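Hydrolase, haloacid dehalogenase-like family (PDB 2I6X) is probably a hydrolase of the haloacid dehalogenase superfamily, its precise substrate not established. Local coordinates at residues Arg27-Met39 with Leu66-Val79. Numbering follows the deposited sequence. Where two conformers were deposited one is given.
Sequences RFKAIGVADIEEM and LSRYIGKELTYQQV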
# COMPACT_ATOMS: atom_id res chain seq x y z
N ARG A 27 5.62 -9.08 17.10
CA ARG A 27 4.71 -10.21 16.89
C ARG A 27 5.37 -11.37 16.13
O ARG A 27 5.24 -12.55 16.52
CB ARG A 27 3.42 -9.73 16.20
CG ARG A 27 2.59 -8.73 17.01
CD ARG A 27 1.29 -8.39 16.30
NE ARG A 27 0.58 -7.31 16.97
CZ ARG A 27 -0.69 -6.94 16.74
NH1 ARG A 27 -1.45 -7.57 15.83
NH2 ARG A 27 -1.21 -5.94 17.44
N PHE A 28 6.14 -11.03 15.09
CA PHE A 28 6.92 -12.05 14.36
C PHE A 28 7.92 -12.81 15.23
O PHE A 28 8.04 -14.03 15.10
CB PHE A 28 7.58 -11.47 13.12
CG PHE A 28 6.69 -11.46 11.92
CD1 PHE A 28 6.20 -12.66 11.40
CD2 PHE A 28 6.32 -10.25 11.31
CE1 PHE A 28 5.36 -12.66 10.28
CE2 PHE A 28 5.48 -10.22 10.19
CZ PHE A 28 5.00 -11.43 9.67
N LYS A 29 8.62 -12.10 16.09
CA LYS A 29 9.52 -12.73 17.05
C LYS A 29 8.76 -13.71 17.94
O LYS A 29 9.21 -14.83 18.16
CB LYS A 29 10.24 -11.67 17.89
CG LYS A 29 11.35 -10.98 17.15
CD LYS A 29 12.03 -9.92 17.98
CE LYS A 29 13.12 -9.28 17.15
NZ LYS A 29 13.52 -7.95 17.68
N ALA A 30 7.61 -13.27 18.46
CA ALA A 30 6.82 -14.12 19.36
C ALA A 30 6.31 -15.43 18.71
O ALA A 30 6.07 -16.40 19.42
CB ALA A 30 5.68 -13.32 20.01
N ILE A 31 6.18 -15.47 17.38
CA ILE A 31 5.88 -16.74 16.71
C ILE A 31 7.09 -17.43 16.06
O ILE A 31 6.92 -18.25 15.15
CB ILE A 31 4.74 -16.62 15.67
CG1 ILE A 31 5.06 -15.54 14.63
CG2 ILE A 31 3.41 -16.42 16.40
CD1 ILE A 31 4.05 -15.45 13.44
N GLY A 32 8.29 -17.09 16.53
CA GLY A 32 9.52 -17.80 16.13
C GLY A 32 10.27 -17.29 14.91
O GLY A 32 11.32 -17.82 14.57
N VAL A 33 9.74 -16.26 14.25
CA VAL A 33 10.46 -15.66 13.11
C VAL A 33 11.53 -14.69 13.67
O VAL A 33 11.31 -13.48 13.74
CB VAL A 33 9.53 -14.99 12.10
CG1 VAL A 33 10.29 -14.67 10.82
CG2 VAL A 33 8.34 -15.86 11.78
N ALA A 34 12.66 -15.26 14.06
CA ALA A 34 13.68 -14.57 14.84
C ALA A 34 14.54 -13.58 14.04
O ALA A 34 14.96 -12.53 14.56
CB ALA A 34 14.56 -15.60 15.57
N ASP A 35 14.81 -13.93 12.78
CA ASP A 35 15.61 -13.09 11.90
C ASP A 35 14.69 -12.15 11.11
O ASP A 35 15.03 -11.70 10.02
CB ASP A 35 16.45 -13.96 10.96
CG ASP A 35 17.66 -14.55 11.65
OD1 ASP A 35 18.58 -13.78 12.03
OD2 ASP A 35 17.72 -15.79 11.79
N ILE A 36 13.52 -11.86 11.68
CA ILE A 36 12.50 -11.05 11.00
C ILE A 36 12.96 -9.65 10.58
O ILE A 36 12.61 -9.18 9.50
CB ILE A 36 11.16 -10.92 11.81
CG1 ILE A 36 10.11 -10.14 11.00
CG2 ILE A 36 11.37 -10.32 13.21
CD1 ILE A 36 9.60 -10.89 9.75
N GLU A 37 13.74 -9.00 11.44
CA GLU A 37 14.13 -7.63 11.23
C GLU A 37 14.96 -7.50 9.95
O GLU A 37 14.76 -6.58 9.15
CB GLU A 37 14.89 -7.12 12.45
CG GLU A 37 15.27 -5.65 12.40
CD GLU A 37 15.30 -5.02 13.79
OE1 GLU A 37 15.97 -3.96 13.93
OE2 GLU A 37 14.67 -5.58 14.72
N GLU A 38 15.85 -8.46 9.72
CA GLU A 38 16.61 -8.46 8.49
C GLU A 38 15.78 -8.95 7.29
O GLU A 38 16.00 -8.50 6.16
CB GLU A 38 17.96 -9.19 8.63
CG GLU A 38 18.09 -10.53 7.91
CD GLU A 38 19.06 -11.47 8.61
OE1 GLU A 38 20.19 -11.66 8.11
OE2 GLU A 38 18.67 -11.99 9.68
N MSE A 39 14.83 -9.85 7.54
CA MSE A 39 13.92 -10.34 6.50
C MSE A 39 13.04 -9.22 5.95
O MSE A 39 12.72 -9.19 4.77
CB MSE A 39 13.04 -11.51 7.00
CG MSE A 39 13.74 -12.88 7.04
SE MSE A 39 12.54 -14.44 6.78
CE MSE A 39 11.24 -14.06 8.16
N LEU A 66 8.08 -20.10 4.88
CA LEU A 66 8.44 -19.40 6.12
C LEU A 66 8.52 -20.39 7.29
O LEU A 66 9.41 -20.29 8.13
CB LEU A 66 7.41 -18.30 6.47
CG LEU A 66 7.85 -16.93 7.02
CD1 LEU A 66 6.72 -16.30 7.85
CD2 LEU A 66 9.14 -16.91 7.82
N SER A 67 7.55 -21.31 7.33
CA SER A 67 7.55 -22.43 8.27
C SER A 67 8.85 -23.25 8.15
O SER A 67 9.53 -23.48 9.15
CB SER A 67 6.35 -23.32 8.02
OG SER A 67 5.14 -22.65 8.34
N ARG A 68 9.19 -23.66 6.93
CA ARG A 68 10.43 -24.37 6.66
C ARG A 68 11.62 -23.55 7.18
O ARG A 68 12.50 -24.08 7.83
CB ARG A 68 10.57 -24.65 5.16
CG ARG A 68 11.73 -25.59 4.72
CD ARG A 68 11.85 -25.67 3.15
NE ARG A 68 10.52 -25.55 2.52
CZ ARG A 68 9.65 -26.56 2.36
NH1 ARG A 68 9.97 -27.80 2.75
NH2 ARG A 68 8.46 -26.34 1.81
N TYR A 69 11.59 -22.25 6.93
CA TYR A 69 12.67 -21.33 7.30
C TYR A 69 12.93 -21.24 8.82
O TYR A 69 14.07 -21.17 9.27
CB TYR A 69 12.38 -19.95 6.68
CG TYR A 69 13.43 -18.87 6.81
CD1 TYR A 69 14.30 -18.60 5.75
CD2 TYR A 69 13.51 -18.07 7.95
CE1 TYR A 69 15.25 -17.58 5.84
CE2 TYR A 69 14.46 -17.05 8.06
CZ TYR A 69 15.31 -16.80 7.00
OH TYR A 69 16.26 -15.79 7.10
N ILE A 70 11.88 -21.24 9.61
CA ILE A 70 12.06 -21.13 11.06
C ILE A 70 12.03 -22.49 11.79
O ILE A 70 12.33 -22.57 12.98
CB ILE A 70 11.09 -20.09 11.69
CG1 ILE A 70 9.65 -20.60 11.71
CG2 ILE A 70 11.20 -18.73 10.92
CD1 ILE A 70 8.70 -19.72 12.54
N GLY A 71 11.71 -23.55 11.04
CA GLY A 71 11.55 -24.89 11.60
C GLY A 71 10.37 -24.99 12.54
O GLY A 71 10.46 -25.58 13.60
N LYS A 72 9.26 -24.38 12.13
CA LYS A 72 8.05 -24.32 12.96
C LYS A 72 6.87 -24.00 12.06
O LYS A 72 6.95 -23.10 11.24
CB LYS A 72 8.20 -23.23 14.04
CG LYS A 72 7.31 -23.38 15.26
CD LYS A 72 7.21 -22.05 16.01
CE LYS A 72 7.59 -22.19 17.48
NZ LYS A 72 7.94 -20.85 18.08
N GLU A 73 5.77 -24.73 12.24
CA GLU A 73 4.57 -24.56 11.44
C GLU A 73 3.79 -23.32 11.90
O GLU A 73 3.43 -23.20 13.07
CB GLU A 73 3.72 -25.83 11.50
CG GLU A 73 2.21 -25.64 11.71
CD GLU A 73 1.41 -25.69 10.42
OE1 GLU A 73 1.89 -26.33 9.45
OE2 GLU A 73 0.30 -25.11 10.41
N LEU A 74 3.55 -22.42 10.95
CA LEU A 74 2.75 -21.22 11.15
C LEU A 74 1.46 -21.34 10.35
O LEU A 74 1.46 -21.80 9.21
CB LEU A 74 3.51 -19.95 10.72
CG LEU A 74 4.91 -19.83 11.33
CD1 LEU A 74 5.74 -18.80 10.61
CD2 LEU A 74 4.86 -19.55 12.83
N THR A 75 0.39 -20.89 10.97
CA THR A 75 -0.94 -20.87 10.39
C THR A 75 -1.20 -19.52 9.72
O THR A 75 -0.50 -18.52 9.99
CB THR A 75 -2.00 -21.08 11.51
OG1 THR A 75 -2.02 -19.91 12.35
CG2 THR A 75 -1.66 -22.25 12.36
N TYR A 76 -2.20 -19.49 8.84
CA TYR A 76 -2.68 -18.24 8.29
C TYR A 76 -2.86 -17.18 9.39
O TYR A 76 -2.32 -16.06 9.29
CB TYR A 76 -4.00 -18.46 7.54
CG TYR A 76 -4.54 -17.18 6.95
CD1 TYR A 76 -4.25 -16.81 5.63
CD2 TYR A 76 -5.31 -16.32 7.72
CE1 TYR A 76 -4.75 -15.61 5.08
CE2 TYR A 76 -5.80 -15.13 7.20
CZ TYR A 76 -5.51 -14.79 5.88
OH TYR A 76 -6.01 -13.61 5.40
N GLN A 77 -3.61 -17.56 10.43
CA GLN A 77 -4.05 -16.66 11.48
C GLN A 77 -2.86 -16.05 12.20
O GLN A 77 -2.85 -14.86 12.50
CB GLN A 77 -5.01 -17.40 12.43
CG GLN A 77 -5.66 -16.54 13.48
CD GLN A 77 -4.79 -16.44 14.73
OE1 GLN A 77 -4.19 -17.43 15.16
NE2 GLN A 77 -4.71 -15.23 15.31
N GLN A 78 -1.84 -16.85 12.46
CA GLN A 78 -0.61 -16.38 13.12
C GLN A 78 0.15 -15.33 12.35
O GLN A 78 0.65 -14.39 12.94
CB GLN A 78 0.33 -17.55 13.40
CG GLN A 78 -0.07 -18.38 14.59
CD GLN A 78 0.83 -19.61 14.74
OE1 GLN A 78 1.08 -20.34 13.78
NE2 GLN A 78 1.31 -19.83 15.95
N VAL A 79 0.24 -15.51 11.04
CA VAL A 79 1.04 -14.60 10.22
C VAL A 79 0.23 -13.37 9.96
O VAL A 79 0.74 -12.25 10.04
CB VAL A 79 1.48 -15.25 8.85
CG1 VAL A 79 2.21 -14.23 7.96
CG2 VAL A 79 2.35 -16.46 9.11
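In one of its two modelled conformers, selenomethionine Met39 lies over one face of the Tyr69 ring, a Met-aromatic contact in which SE sits 3.9 Å from the ring centroid and 27° off the normal, displaced toward the CE2–CZ side; Ile70 CG2 meets the edge of the same ring in its plane. The Phe28 ring takes Val79 CG1 at its edge, near the plane, and carries Ile36 CD1 over one face. In that same Met39 conformer a bend at chi3 (-54°) turns the methyl back onto Leu66, with CE 3.6 Å from CD2.

Val33 crosses Leu66 and Ile70 at about a right angle. Its CG1 branch meets Leu66 CD2 at 3.9 Å, while CG2 reaches both Ile70 CD1 and Leu74 CD1. Ile31 sets CB against Leu74 CD2; chi1 of 56° places CG1 between the backbone N and the carbonyl carbon, from where CD1 comes 3.6 Å from Gln78 O. Ile31 O faces methyls, Leu74 CD2 at 3.4 Å and Ile70 CD1. Lys72 passes its CD by Ile31 O and brings NZ near Gly32 CA.

Within 66-79, side-chain to backbone bonds shape the turn: Ser67 OG accepts from Leu74 N, and Thr75 OG1 and Gln78 OE1 each accept the other residue's backbone N-H. Helix 48-54 adds Leu48 and Phe49 against Met39. The whole illustrates how helix ends pack in a helical region set apart from the parallel sheet, consistent with a HAD cap: Schellman motifs with Gly32 and Gly71 at C-prime end helices 21-30 and 59-70, and the Thr75-Gln78 capping box starts helix 76-83.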